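Local coordinates for kcn28 (Kitasatospora, PDB 6J31), which belongs to the GT-B clan, with two Rossmann-like domains facing each other across a cleft, and holds a small bound ligand in a pocket lined by residues of both, at residues Y106-Y111 with Q126-W131; V179-R184 with E202-F207; A227-L232 with P257-V262; E251-L256 with D351-A356. One frame throughout, in Å; residues are numbered along the deposited sequence.

Contact 1: residues Y106-Y111 with Q126-W131; sequences YDVLAY and QISPTW. With BG9 ((2E,2'E)-3,3'-(1,2-phenylene)di(prop-2-enoic acid)), chain I.
Y106 lays its phenol ring along the start of Q126, and the alpha carbon of Q126 packs over one ring face as a CH-pi contact, 3.9 Å from CA to the ring centroid. The tyrosine's chi1 of 64° wedges CG between its own backbone N and carbonyl carbon, which folds the ring back across the neighbouring strand; the ring's far end, at CZ, meets Q126 CB. Q126 runs on extended toward V108, its amide plane turned 64° from the ring, and its OE1 bonds to S185. Between the backbones, I127 N donates to Y106 O at 2.7 Å, almost straight at 169° but from above the carbonyl plane. V108 splits its branches: CG1 sits 3.9 Å from C1 of BG9, whereas CG2, trans to the carbonyl carbon, turns to S128 CA (3.5 Å) and P129 CD (3.6 Å). Both carboxylate oxygens of D107 are engaged: L109 N meets OD2 from above the carboxylate plane (2.9 Å, an Asx turn), and OD1 is hydrogen-bonded to H17 ND1 and accepts from a water that also donates to I127 O. L109 CD2 and T130 CG2 add apolar contacts to BG9, completing this pocket with H17, F81 and N325. The parallel strands 103-107 and 124-128, joined through helix 112-120 as a beta-alpha-beta unit, lie inside the N-terminal sheet between strands 6-10 and 185-187.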
# COMPACT_ATOMS: atom_id res chain seq x y z
N TYR A 106 -14.13 -2.01 4.31
CA TYR A 106 -13.30 -3.17 4.02
C TYR A 106 -12.15 -2.83 3.10
O TYR A 106 -12.32 -2.14 2.09
CB TYR A 106 -14.15 -4.31 3.42
CG TYR A 106 -14.76 -3.99 2.07
CD1 TYR A 106 -15.91 -3.23 1.96
CD2 TYR A 106 -14.18 -4.48 0.90
CE1 TYR A 106 -16.47 -2.95 0.72
CE2 TYR A 106 -14.72 -4.21 -0.33
CZ TYR A 106 -15.86 -3.44 -0.42
OH TYR A 106 -16.39 -3.18 -1.65
N ASP A 107 -10.98 -3.37 3.43
CA ASP A 107 -9.83 -3.32 2.54
C ASP A 107 -10.13 -4.09 1.25
O ASP A 107 -11.06 -4.89 1.19
CB ASP A 107 -8.62 -3.92 3.26
CG ASP A 107 -7.42 -4.06 2.35
OD1 ASP A 107 -6.72 -3.05 2.12
OD2 ASP A 107 -7.21 -5.17 1.84
N VAL A 108 -9.33 -3.82 0.21
CA VAL A 108 -9.55 -4.43 -1.10
C VAL A 108 -9.59 -5.95 -1.00
O VAL A 108 -10.38 -6.61 -1.68
CB VAL A 108 -8.46 -3.98 -2.09
CG1 VAL A 108 -8.74 -4.52 -3.49
CG2 VAL A 108 -8.36 -2.49 -2.13
N LEU A 109 -8.74 -6.53 -0.15
CA LEU A 109 -8.68 -7.98 0.00
C LEU A 109 -9.71 -8.51 0.99
O LEU A 109 -9.79 -9.73 1.17
CB LEU A 109 -7.27 -8.40 0.43
CG LEU A 109 -6.13 -8.10 -0.54
CD1 LEU A 109 -4.80 -8.64 -0.04
CD2 LEU A 109 -6.42 -8.66 -1.91
N ALA A 110 -10.51 -7.64 1.60
CA ALA A 110 -11.54 -8.05 2.55
C ALA A 110 -12.93 -7.93 1.94
O ALA A 110 -13.92 -7.69 2.65
CB ALA A 110 -11.44 -7.23 3.83
N TYR A 111 -13.03 -8.12 0.63
CA TYR A 111 -14.28 -8.04 -0.11
C TYR A 111 -15.35 -9.04 0.34
O TYR A 111 -16.53 -8.80 0.04
CB TYR A 111 -14.03 -8.20 -1.61
CG TYR A 111 -13.30 -9.46 -1.98
CD1 TYR A 111 -13.99 -10.63 -2.28
CD2 TYR A 111 -11.91 -9.50 -2.01
CE1 TYR A 111 -13.32 -11.80 -2.61
CE2 TYR A 111 -11.23 -10.66 -2.33
CZ TYR A 111 -11.94 -11.80 -2.63
OH TYR A 111 -11.24 -12.95 -2.94
N GLN A 126 -15.41 0.43 0.23
CA GLN A 126 -14.07 -0.12 0.08
C GLN A 126 -13.02 0.90 0.50
O GLN A 126 -13.15 2.10 0.23
CB GLN A 126 -13.83 -0.55 -1.37
CG GLN A 126 -12.47 -1.15 -1.62
CD GLN A 126 -12.08 -1.08 -3.09
OE1 GLN A 126 -11.84 0.00 -3.62
NE2 GLN A 126 -12.03 -2.23 -3.75
N ILE A 127 -11.98 0.42 1.18
CA ILE A 127 -10.82 1.23 1.54
C ILE A 127 -9.64 0.67 0.74
O ILE A 127 -9.13 -0.41 1.06
CB ILE A 127 -10.54 1.19 3.04
CG1 ILE A 127 -11.82 1.45 3.84
CG2 ILE A 127 -9.48 2.23 3.42
CD1 ILE A 127 -12.33 2.88 3.75
N SER A 128 -9.22 1.39 -0.30
CA SER A 128 -8.16 0.91 -1.18
C SER A 128 -6.83 1.52 -0.79
O SER A 128 -6.69 2.75 -0.83
CB SER A 128 -8.48 1.24 -2.63
OG SER A 128 -7.40 0.87 -3.47
N PRO A 129 -5.82 0.71 -0.43
CA PRO A 129 -4.53 1.28 -0.03
C PRO A 129 -3.64 1.70 -1.18
O PRO A 129 -2.61 2.35 -0.95
CB PRO A 129 -3.88 0.13 0.76
CG PRO A 129 -4.41 -1.09 0.08
CD PRO A 129 -5.85 -0.75 -0.28
N THR A 130 -3.99 1.37 -2.42
CA THR A 130 -3.22 1.76 -3.58
C THR A 130 -4.20 2.12 -4.69
O THR A 130 -5.41 2.15 -4.49
CB THR A 130 -2.22 0.66 -3.99
OG1 THR A 130 -1.34 1.17 -4.99
CG2 THR A 130 -2.96 -0.55 -4.53
N TRP A 131 -3.67 2.39 -5.88
CA TRP A 131 -4.54 2.80 -6.98
C TRP A 131 -5.47 1.66 -7.39
O TRP A 131 -5.17 0.48 -7.19
CB TRP A 131 -3.72 3.28 -8.17
CG TRP A 131 -2.55 2.42 -8.59
CD1 TRP A 131 -1.25 2.56 -8.18
CD2 TRP A 131 -2.56 1.32 -9.51
NE1 TRP A 131 -0.46 1.61 -8.78
CE2 TRP A 131 -1.24 0.84 -9.61
CE3 TRP A 131 -3.56 0.70 -10.27
CZ2 TRP A 131 -0.89 -0.24 -10.42
CZ3 TRP A 131 -3.22 -0.38 -11.08
CH2 TRP A 131 -1.89 -0.83 -11.15
C1 BG9 I . -5.35 -4.19 -5.34
C2 BG9 I . -5.10 -5.38 -6.02
C3 BG9 I . -4.36 -6.39 -5.40
C4 BG9 I . -3.88 -6.21 -4.09
C5 BG9 I . -4.14 -5.02 -3.42
C6 BG9 I . -4.87 -4.01 -4.04
C7 BG9 I . -3.07 -7.32 -3.38
C8 BG9 I . -1.74 -7.33 -3.42
C9 BG9 I . -0.96 -8.44 -2.70
C10 BG9 I . -4.10 -7.70 -6.18
C11 BG9 I . -4.20 -7.68 -7.51
C12 BG9 I . -3.96 -8.97 -8.32
O2 BG9 I . -4.75 -9.29 -9.14
O3 BG9 I . -0.79 -9.53 -3.58
O HOH W 1 -6.78 -0.72 3.24

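Contact 2: residues V179-R184 with E202-F207; sequences VNLPER and EKRFTF
N180, in the last turn of helix 177-180, turns its carbonyl O to the edge of the F205 ring, 3.9 Å from CZ. L181 leaves helical geometry and swings its isobutyl group out, CG trans to the backbone N (chi1 -173°), across one face of the R204 guanidinium; CD1 comes within 3.6 Å of R204 NE. P182 works with both ring and carbonyl. Its CD packs on F205 CZ at 3.7 Å, the two side chains crossing at about a right angle, and its O accepts R204 NH1 at 2.7 Å. The oxygen lies in the guanidinium plane, although the donor stands well above the carbonyl plane. A bend at chi3 of R204 (-60°) curls the arginine round this oxygen. E183 follows, its O 3.7 Å from R204 CG, and its carboxylate OE2 stays 5.3 Å from R204 NH1. R184 closes the run with CA 3.6 Å from R204 O, as the chain enters strand 185-187, neighbour of edge strand 205-207. The arginine thus spends a charged N-H on a neutral carbonyl and its flat face on leucine; the nearby E183 would probably add a longer-range attraction without direct pairing.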
# COMPACT_ATOMS: atom_id res chain seq x y z
N VAL A 179 -15.14 -7.08 -5.74
CA VAL A 179 -13.69 -6.91 -5.56
C VAL A 179 -13.22 -5.61 -6.19
O VAL A 179 -12.70 -4.72 -5.50
CB VAL A 179 -12.82 -8.07 -6.10
CG1 VAL A 179 -11.33 -7.70 -6.03
CG2 VAL A 179 -13.08 -9.37 -5.37
N ASN A 180 -13.35 -5.47 -7.52
CA ASN A 180 -12.73 -4.36 -8.23
C ASN A 180 -13.72 -3.31 -8.74
O ASN A 180 -13.28 -2.28 -9.27
CB ASN A 180 -11.88 -4.88 -9.40
CG ASN A 180 -10.57 -5.49 -8.92
OD1 ASN A 180 -10.03 -5.09 -7.90
ND2 ASN A 180 -10.06 -6.46 -9.68
N LEU A 181 -15.02 -3.51 -8.56
CA LEU A 181 -16.03 -2.48 -8.83
C LEU A 181 -16.89 -2.29 -7.58
O LEU A 181 -18.08 -2.63 -7.58
CB LEU A 181 -16.89 -2.85 -10.04
CG LEU A 181 -17.87 -1.79 -10.54
CD1 LEU A 181 -17.13 -0.71 -11.31
CD2 LEU A 181 -18.98 -2.41 -11.38
N PRO A 182 -16.33 -1.72 -6.52
CA PRO A 182 -17.09 -1.56 -5.28
C PRO A 182 -18.24 -0.57 -5.44
O PRO A 182 -18.26 0.26 -6.35
CB PRO A 182 -16.05 -1.03 -4.29
CG PRO A 182 -15.05 -0.34 -5.15
CD PRO A 182 -14.97 -1.16 -6.41
N GLU A 183 -19.21 -0.68 -4.54
CA GLU A 183 -20.31 0.28 -4.52
C GLU A 183 -19.80 1.69 -4.22
O GLU A 183 -20.19 2.66 -4.87
CB GLU A 183 -21.36 -0.13 -3.49
CG GLU A 183 -22.59 0.76 -3.46
CD GLU A 183 -23.66 0.34 -4.45
OE1 GLU A 183 -23.99 -0.86 -4.49
OE2 GLU A 183 -24.19 1.22 -5.18
N ARG A 184 -18.94 1.81 -3.22
CA ARG A 184 -18.29 3.06 -2.86
C ARG A 184 -16.86 2.73 -2.48
O ARG A 184 -16.60 1.67 -1.89
CB ARG A 184 -19.01 3.76 -1.70
CG ARG A 184 -20.36 4.34 -2.07
CD ARG A 184 -21.18 4.71 -0.84
NE ARG A 184 -22.56 5.02 -1.20
CZ ARG A 184 -22.95 6.15 -1.79
NH1 ARG A 184 -22.05 7.09 -2.07
NH2 ARG A 184 -24.22 6.35 -2.09
N GLU A 202 -15.51 8.91 -10.58
CA GLU A 202 -15.39 9.49 -9.25
C GLU A 202 -16.74 9.65 -8.56
O GLU A 202 -16.79 10.13 -7.43
CB GLU A 202 -14.63 10.82 -9.32
CG GLU A 202 -13.13 10.60 -9.54
CD GLU A 202 -12.29 11.87 -9.55
OE1 GLU A 202 -12.42 12.70 -8.62
OE2 GLU A 202 -11.47 12.02 -10.48
N LYS A 203 -17.83 9.26 -9.23
CA LYS A 203 -19.08 9.04 -8.52
C LYS A 203 -18.97 7.84 -7.60
O LYS A 203 -19.62 7.79 -6.55
CB LYS A 203 -20.20 8.80 -9.54
CG LYS A 203 -20.73 10.04 -10.22
CD LYS A 203 -21.93 9.67 -11.07
CE LYS A 203 -21.51 8.61 -12.08
NZ LYS A 203 -22.67 8.05 -12.83
N ARG A 204 -18.13 6.88 -7.97
CA ARG A 204 -17.91 5.63 -7.25
C ARG A 204 -16.63 5.63 -6.43
O ARG A 204 -16.64 5.18 -5.28
CB ARG A 204 -17.88 4.47 -8.26
CG ARG A 204 -17.78 3.11 -7.65
CD ARG A 204 -17.66 2.05 -8.74
NE ARG A 204 -18.82 2.04 -9.62
CZ ARG A 204 -19.92 1.34 -9.40
NH1 ARG A 204 -20.02 0.58 -8.32
NH2 ARG A 204 -20.92 1.39 -10.27
N PHE A 205 -15.52 6.13 -6.98
CA PHE A 205 -14.23 6.15 -6.31
C PHE A 205 -13.90 7.59 -5.90
O PHE A 205 -14.06 8.51 -6.70
CB PHE A 205 -13.12 5.62 -7.23
CG PHE A 205 -13.30 4.18 -7.66
CD1 PHE A 205 -12.75 3.15 -6.92
CD2 PHE A 205 -13.97 3.88 -8.83
CE1 PHE A 205 -12.90 1.83 -7.32
CE2 PHE A 205 -14.13 2.56 -9.24
CZ PHE A 205 -13.59 1.54 -8.49
N THR A 206 -13.45 7.77 -4.67
CA THR A 206 -13.01 9.08 -4.19
C THR A 206 -11.52 9.02 -3.89
O THR A 206 -11.08 8.19 -3.08
CB THR A 206 -13.78 9.52 -2.94
OG1 THR A 206 -15.16 9.68 -3.27
CG2 THR A 206 -13.23 10.84 -2.42
N PHE A 207 -10.75 9.90 -4.52
CA PHE A 207 -9.31 9.99 -4.26
C PHE A 207 -9.10 10.80 -2.99
O PHE A 207 -9.36 12.00 -2.95
CB PHE A 207 -8.58 10.60 -5.45
CG PHE A 207 -8.63 9.75 -6.68
CD1 PHE A 207 -7.96 8.54 -6.72
CD2 PHE A 207 -9.33 10.15 -7.80
CE1 PHE A 207 -8.00 7.74 -7.84
CE2 PHE A 207 -9.38 9.36 -8.94
CZ PHE A 207 -8.70 8.15 -8.96

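Contact 3: residues A227-L232 with P257-V262; sequences AEKVAL and PDWHLV
Four backbone hydrogen bonds tie A227-L232 to P257-V262, alternating in direction. K229 N donates to D258 O in the carbonyl plane at 2.8 Å, and H260 N returns a bond to K229 O at 2.7 Å. Farther along, A231 N meets H260 O at 2.9 Å, and V262 N meets A231 O at 2.8 Å with a nearly straight N-H (172°). This is parallel pairing, the strand directions 21° apart, in the first beta-alpha-beta unit of the C-terminal Rossmann-like domain: strand 229-234, helix 243-253 and strand 259-264 follow one another in the chain. Side chains alternate across the sheet. On one face, K229 sets its CB over the centre of the six-membered ring of W259, a CH-pi contact 3.5 Å from the centroid; chi1 of the tryptophan, -86°, places the indole beside its own backbone N and under the lysine. A231 CB reaches the same indole at its edge, 3.6 Å from CZ3, and V357 and A361 of helix 350-362 also pack on it. On the other face, L232 CD1 touches V262 CG1 at 3.7 Å; just ahead of the strand, A227 CB lies 3.6 Å from H260 CB. The histidine's NE2 bonds to E282 on the next strand. At the exposed start, E228 and D258 run side by side, and their carboxylates, probably both charged, stay apart.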
# COMPACT_ATOMS: atom_id res chain seq x y z
N ALA A 227 28.46 15.53 6.85
CA ALA A 227 27.82 14.87 5.72
C ALA A 227 26.91 15.88 5.05
O ALA A 227 25.85 16.22 5.58
CB ALA A 227 27.05 13.63 6.18
N GLU A 228 27.31 16.35 3.87
CA GLU A 228 26.54 17.39 3.19
C GLU A 228 25.21 16.87 2.65
O GLU A 228 24.20 17.57 2.69
CB GLU A 228 27.38 18.00 2.07
CG GLU A 228 28.85 18.10 2.42
CD GLU A 228 29.45 19.44 2.08
OE1 GLU A 228 29.27 19.90 0.94
OE2 GLU A 228 30.09 20.04 2.97
N LYS A 229 25.19 15.63 2.15
CA LYS A 229 23.99 15.05 1.58
C LYS A 229 23.74 13.68 2.19
O LYS A 229 24.68 12.98 2.57
CB LYS A 229 24.09 14.94 0.05
CG LYS A 229 24.26 16.29 -0.65
CD LYS A 229 23.02 16.68 -1.44
CE LYS A 229 23.13 18.12 -1.95
NZ LYS A 229 22.13 18.42 -3.01
N VAL A 230 22.47 13.32 2.31
CA VAL A 230 22.06 12.07 2.94
C VAL A 230 21.22 11.27 1.95
O VAL A 230 20.29 11.80 1.34
CB VAL A 230 21.26 12.33 4.24
CG1 VAL A 230 20.61 11.05 4.73
CG2 VAL A 230 22.17 12.93 5.30
N ALA A 231 21.54 9.98 1.83
CA ALA A 231 20.78 9.06 1.01
C ALA A 231 20.24 7.93 1.87
O ALA A 231 20.94 7.42 2.75
CB ALA A 231 21.65 8.47 -0.10
N LEU A 232 18.99 7.54 1.61
CA LEU A 232 18.37 6.40 2.28
C LEU A 232 18.05 5.34 1.23
O LEU A 232 17.40 5.64 0.23
CB LEU A 232 17.10 6.81 3.03
CG LEU A 232 16.26 5.63 3.53
CD1 LEU A 232 17.02 4.81 4.58
CD2 LEU A 232 14.91 6.09 4.07
N PRO A 257 32.23 10.75 -0.87
CA PRO A 257 32.30 11.50 0.38
C PRO A 257 31.40 12.73 0.27
O PRO A 257 31.00 13.13 -0.83
CB PRO A 257 33.78 11.89 0.50
CG PRO A 257 34.49 10.98 -0.45
CD PRO A 257 33.53 10.78 -1.57
N ASP A 258 31.07 13.29 1.43
CA ASP A 258 30.17 14.43 1.61
C ASP A 258 28.75 13.89 1.61
O ASP A 258 27.81 14.58 2.03
CB ASP A 258 30.36 15.49 0.52
CG ASP A 258 31.78 15.99 0.44
OD1 ASP A 258 32.48 15.96 1.47
OD2 ASP A 258 32.20 16.40 -0.67
N TRP A 259 28.58 12.66 1.15
CA TRP A 259 27.31 11.95 1.20
C TRP A 259 27.36 10.96 2.35
O TRP A 259 28.41 10.37 2.61
CB TRP A 259 27.03 11.20 -0.11
CG TRP A 259 26.38 11.99 -1.19
CD1 TRP A 259 26.99 12.85 -2.06
CD2 TRP A 259 24.99 11.99 -1.54
NE1 TRP A 259 26.07 13.39 -2.92
CE2 TRP A 259 24.83 12.88 -2.62
CE3 TRP A 259 23.87 11.33 -1.04
CZ2 TRP A 259 23.59 13.12 -3.21
CZ3 TRP A 259 22.64 11.57 -1.62
CH2 TRP A 259 22.51 12.46 -2.69
N HIS A 260 26.24 10.79 3.03
CA HIS A 260 26.11 9.74 4.03
C HIS A 260 24.98 8.81 3.63
O HIS A 260 23.86 9.26 3.36
CB HIS A 260 25.85 10.30 5.43
CG HIS A 260 25.91 9.25 6.50
ND1 HIS A 260 27.10 8.76 7.00
CD2 HIS A 260 24.93 8.57 7.14
CE1 HIS A 260 26.84 7.84 7.91
NE2 HIS A 260 25.53 7.70 8.01
N LEU A 261 25.29 7.52 3.58
CA LEU A 261 24.34 6.50 3.17
C LEU A 261 23.75 5.81 4.39
O LEU A 261 24.49 5.34 5.26
CB LEU A 261 25.01 5.47 2.26
CG LEU A 261 24.35 4.10 2.10
CD1 LEU A 261 22.97 4.23 1.49
CD2 LEU A 261 25.22 3.20 1.25
N VAL A 262 22.42 5.75 4.45
CA VAL A 262 21.70 4.97 5.44
C VAL A 262 21.10 3.80 4.69
O VAL A 262 20.15 3.96 3.92
CB VAL A 262 20.61 5.78 6.16
CG1 VAL A 262 19.79 4.87 7.07
CG2 VAL A 262 21.21 6.94 6.93

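Contact 4: residues E251-L256 with D351-A356; sequences EVFAAL and DRLRAA
Two helices of the C-terminal Rossmann-like domain meet here: helix 243-253, at its C-terminal end, and helix 350-362, near its start. V252 aims its side chain at the second helix and uses both methyls: CG1 lies 3.5 Å from R354 CB and 3.8 Å from L353 CD1, and CG2 is 3.9 Å from that same leucine methyl. With CG trans to the backbone N and chi2 at -73°, L353 carries CD1 into this meeting point, where F253 CE1 approaches it at 4.3 Å. The valine also drapes CG1 over the rim of one face of the F253 ring. Helix 243-253 gives way at A254 to a type II beta turn from F253 to L256, closed by L256 N to F253 O at 3.0 Å; it starts the link to strand 259-264 in the beta-alpha-beta crossover. N280 reaches the turn by bonding F253 O. The turn brings L256 CD2 to within 3.8 Å of R354 CG, so the arginine's aliphatic stem packs against both valine and leucine. Beyond it, the chain bends at chi3 and R354 NE forms a long salt bridge within its own helix to D351 OD1, 3.6 Å away.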
# COMPACT_ATOMS: atom_id res chain seq x y z
N GLU A 251 29.40 0.44 -2.61
CA GLU A 251 30.45 0.74 -3.58
C GLU A 251 30.26 2.14 -4.17
O GLU A 251 31.24 2.82 -4.49
CB GLU A 251 30.45 -0.31 -4.69
CG GLU A 251 31.30 0.08 -5.90
CD GLU A 251 31.26 -0.95 -7.01
OE1 GLU A 251 30.56 -1.97 -6.85
OE2 GLU A 251 31.91 -0.73 -8.05
N VAL A 252 29.02 2.56 -4.37
CA VAL A 252 28.76 3.89 -4.91
C VAL A 252 29.04 4.96 -3.87
O VAL A 252 29.77 5.93 -4.12
CB VAL A 252 27.32 3.99 -5.44
CG1 VAL A 252 26.94 5.44 -5.69
CG2 VAL A 252 27.17 3.17 -6.71
N PHE A 253 28.45 4.82 -2.68
CA PHE A 253 28.56 5.88 -1.68
C PHE A 253 29.90 5.88 -0.97
O PHE A 253 30.32 6.92 -0.45
CB PHE A 253 27.39 5.76 -0.70
CG PHE A 253 26.08 6.16 -1.31
CD1 PHE A 253 25.27 5.22 -1.93
CD2 PHE A 253 25.68 7.48 -1.29
CE1 PHE A 253 24.07 5.59 -2.50
CE2 PHE A 253 24.48 7.86 -1.87
CZ PHE A 253 23.68 6.91 -2.47
N ALA A 254 30.58 4.73 -0.90
CA ALA A 254 32.02 4.73 -0.69
C ALA A 254 32.71 5.12 -1.99
O ALA A 254 32.62 4.38 -2.97
CB ALA A 254 32.50 3.35 -0.24
N ALA A 255 33.38 6.27 -1.98
CA ALA A 255 33.90 7.02 -3.13
C ALA A 255 32.97 8.19 -3.40
O ALA A 255 33.18 8.96 -4.34
CB ALA A 255 34.07 6.17 -4.40
N LEU A 256 31.97 8.35 -2.54
CA LEU A 256 31.04 9.48 -2.60
C LEU A 256 31.07 10.25 -1.28
O LEU A 256 30.04 10.38 -0.61
CB LEU A 256 29.62 9.00 -2.92
CG LEU A 256 28.78 9.94 -3.79
CD1 LEU A 256 29.63 10.65 -4.83
CD2 LEU A 256 27.64 9.18 -4.45
N ASP A 351 28.22 3.47 -11.73
CA ASP A 351 28.09 4.83 -12.26
C ASP A 351 26.65 5.17 -12.59
O ASP A 351 26.21 6.30 -12.37
CB ASP A 351 29.00 5.06 -13.47
CG ASP A 351 30.35 5.64 -13.07
OD1 ASP A 351 30.56 5.88 -11.86
OD2 ASP A 351 31.19 5.87 -13.97
N ARG A 352 25.90 4.21 -13.15
CA ARG A 352 24.50 4.48 -13.47
C ARG A 352 23.71 4.82 -12.21
O ARG A 352 22.94 5.80 -12.19
CB ARG A 352 23.87 3.26 -14.15
CG ARG A 352 24.04 3.14 -15.65
CD ARG A 352 23.37 1.84 -16.07
NE ARG A 352 21.95 1.79 -15.73
CZ ARG A 352 21.22 0.68 -15.75
NH1 ARG A 352 19.93 0.71 -15.41
NH2 ARG A 352 21.76 -0.47 -16.12
N LEU A 353 23.86 4.02 -11.15
CA LEU A 353 23.17 4.31 -9.90
C LEU A 353 23.64 5.63 -9.31
O LEU A 353 22.83 6.41 -8.79
CB LEU A 353 23.37 3.16 -8.90
CG LEU A 353 22.75 3.16 -7.49
CD1 LEU A 353 23.42 4.11 -6.49
CD2 LEU A 353 21.25 3.42 -7.56
N ARG A 354 24.94 5.91 -9.38
CA ARG A 354 25.47 7.15 -8.83
C ARG A 354 24.97 8.36 -9.59
O ARG A 354 24.69 9.41 -8.99
CB ARG A 354 27.00 7.11 -8.81
CG ARG A 354 27.64 8.32 -8.14
CD ARG A 354 29.09 8.46 -8.53
NE ARG A 354 29.25 8.59 -9.97
CZ ARG A 354 29.30 9.75 -10.62
NH1 ARG A 354 29.44 9.76 -11.94
NH2 ARG A 354 29.22 10.89 -9.95
N ALA A 355 24.87 8.25 -10.92
CA ALA A 355 24.42 9.39 -11.73
C ALA A 355 23.01 9.81 -11.34
O ALA A 355 22.73 11.00 -11.16
CB ALA A 355 24.48 9.03 -13.21
N ALA A 356 22.11 8.84 -11.19
CA ALA A 356 20.75 9.16 -10.77
C ALA A 356 20.74 9.82 -9.39
O ALA A 356 20.00 10.78 -9.16
CB ALA A 356 19.89 7.89 -10.76

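How the contacts relate
Contacts 1 and 2 belong to the N-terminal sheet, contacts 3 and 4 to the C-terminal domain. Contacts 1, 3 and 4 are buried, contact 3 with an exposed start; contact 2 reaches the edge strand and is only partly buried. Contacts 1 and 2 meet where Q126 N faces R184 O, a probable hydrogen bond, and where Y106 rests on P182. Contacts 3 and 4 meet at the unit 229-264, whose helix 243-253 contact 4 joins to helix 350-362; F253 packs against A231, W259 and L261. Backbone bonds dominate contact 3, aliphatic packing contact 4 and an arginine-to-carbonyl bond contact 2, while contact 1 combines apolar lining of the ligand pocket with the hydrogen bonds of D107.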